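Local coordinates for protein translation initiation inhibitor (Streptococcus pyogenes, PDB 2EWC) that is of unknown function but belongs to the highly conserved YjgF family and has been put forward as a putative translation initiation inhibitor, at residues F46-M49 against E50-L53. Residues are numbered along the deposited sequence; the frame is centred on the assembly and turned at random.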
# COMPACT_ATOMS: atom_id res chain seq x y z
N PHE B 46 34.70 -20.14 -13.71
CA PHE B 46 35.45 -19.10 -13.03
C PHE B 46 36.97 -19.30 -13.18
O PHE B 46 37.73 -18.32 -13.15
CB PHE B 46 35.08 -19.01 -11.55
CG PHE B 46 33.72 -18.41 -11.27
CD1 PHE B 46 33.21 -17.38 -12.06
CD2 PHE B 46 32.98 -18.82 -10.17
CE1 PHE B 46 31.96 -16.81 -11.78
CE2 PHE B 46 31.73 -18.24 -9.88
CZ PHE B 46 31.23 -17.24 -10.69
N ASP B 47 37.41 -20.57 -13.30
CA ASP B 47 38.82 -20.87 -13.62
C ASP B 47 39.19 -20.30 -14.99
O ASP B 47 40.29 -19.74 -15.14
CB ASP B 47 39.10 -22.37 -13.63
CG ASP B 47 39.05 -23.03 -12.24
OD1 ASP B 47 39.12 -22.33 -11.20
OD2 ASP B 47 38.99 -24.29 -12.21
N GLU B 48 38.32 -20.44 -16.00
CA GLU B 48 38.57 -19.83 -17.31
C GLU B 48 38.62 -18.30 -17.21
O GLU B 48 39.51 -17.67 -17.80
CB GLU B 48 37.56 -20.24 -18.40
CG GLU B 48 38.12 -21.16 -19.53
CD GLU B 48 37.54 -20.86 -20.95
OE1 GLU B 48 36.28 -20.71 -21.15
OE2 GLU B 48 38.36 -20.82 -21.90
N MSE B 49 37.66 -17.73 -16.46
CA MSE B 49 37.61 -16.28 -16.25
C MSE B 49 38.94 -15.78 -15.66
O MSE B 49 39.51 -14.80 -16.16
CB MSE B 49 36.42 -15.89 -15.36
CG MSE B 49 36.27 -14.39 -15.12
SE MSE B 49 34.76 -13.85 -14.24
CE MSE B 49 34.87 -14.77 -12.73
N GLU B 50 39.44 -16.46 -14.62
CA GLU B 50 40.73 -16.15 -14.01
C GLU B 50 41.89 -16.32 -15.00
O GLU B 50 42.82 -15.50 -15.00
CB GLU B 50 40.99 -17.01 -12.77
CG GLU B 50 40.10 -16.66 -11.59
CD GLU B 50 40.51 -17.35 -10.30
OE1 GLU B 50 40.66 -18.60 -10.30
OE2 GLU B 50 40.70 -16.62 -9.29
N ARG B 51 41.85 -17.41 -15.77
CA ARG B 51 42.88 -17.68 -16.78
C ARG B 51 42.95 -16.52 -17.74
O ARG B 51 44.03 -16.03 -18.04
CB ARG B 51 42.60 -18.96 -17.57
CG ARG B 51 43.68 -19.27 -18.62
CD ARG B 51 43.41 -20.51 -19.48
NE ARG B 51 42.25 -20.31 -20.34
CZ ARG B 51 42.26 -19.69 -21.52
NH1 ARG B 51 43.38 -19.19 -22.03
NH2 ARG B 51 41.11 -19.57 -22.20
N ARG B 52 41.80 -16.08 -18.25
CA ARG B 52 41.80 -15.03 -19.25
C ARG B 52 42.25 -13.70 -18.65
O ARG B 52 43.04 -13.00 -19.26
CB ARG B 52 40.43 -14.92 -19.92
CG ARG B 52 40.25 -15.92 -21.07
CD ARG B 52 38.76 -16.12 -21.34
NE ARG B 52 38.51 -16.94 -22.53
CZ ARG B 52 37.30 -17.35 -22.93
NH1 ARG B 52 36.21 -17.04 -22.23
NH2 ARG B 52 37.19 -18.08 -24.04
N LEU B 53 41.76 -13.39 -17.46
CA LEU B 53 42.16 -12.20 -16.75
C LEU B 53 43.67 -12.15 -16.46
O LEU B 53 44.28 -11.07 -16.48
CB LEU B 53 41.34 -12.05 -15.45
CG LEU B 53 39.86 -11.69 -15.60
CD1 LEU B 53 39.15 -11.80 -14.26
CD2 LEU B 53 39.73 -10.28 -16.17
O HOH W 1 34.64 -19.86 -24.10
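From F46 to L53 the chain runs as unbroken alpha-helix, in which the carbonyls of F46, D47, E48 and M49 accept in turn the backbone N-H of E50, R51, R52 and L53, the shortest bond being E48 O to R52 N at 2.8 Å. On one flank E48 meets both arginines of the next turn. Its OE2 takes a hydrogen bond from NH2 of R51 at 3.0 Å, part of a salt bridge; the oxygen lies near the guanidinium plane, whereas the nitrogen reaches the carboxylate from its anti side, 29° out of plane. The R51 chain leaves the helix with CG anti to the backbone N (chi1 -179°) and bends at chi3 (67°), which brings the guanidinium alongside E48. R52 uses the same oxygen differently: E48 OE2 sits over one guanidinium face, 3.7 Å from R52 NH2, a long, purely electrostatic salt bridge. D8 of strand 5-10 forms salt bridges with both R51 NH2 and R52 NE, while E48 OE1 accepts a hydrogen bond from V31 N. A water accepts from R52 NH2 and donates weakly to E48 OE1. On another flank, D47 OD1 and E50 OE1 stand 4.1 Å apart; R86 of helix 76-87 forms salt bridges to both and probably offsets their repulsion. Selenomethionine M49 and L53 lie side by side, M49 CG to L53 CD1 at 4.0 Å, M49 touching M66 and L53 touching V63 of strand 63-70. The E48-R51/R52 network (i to i+3 and i to i+4) and the M49-L53 pair both help pack helix 38-54 on the sheet in the alpha+beta fold of the YjgF family.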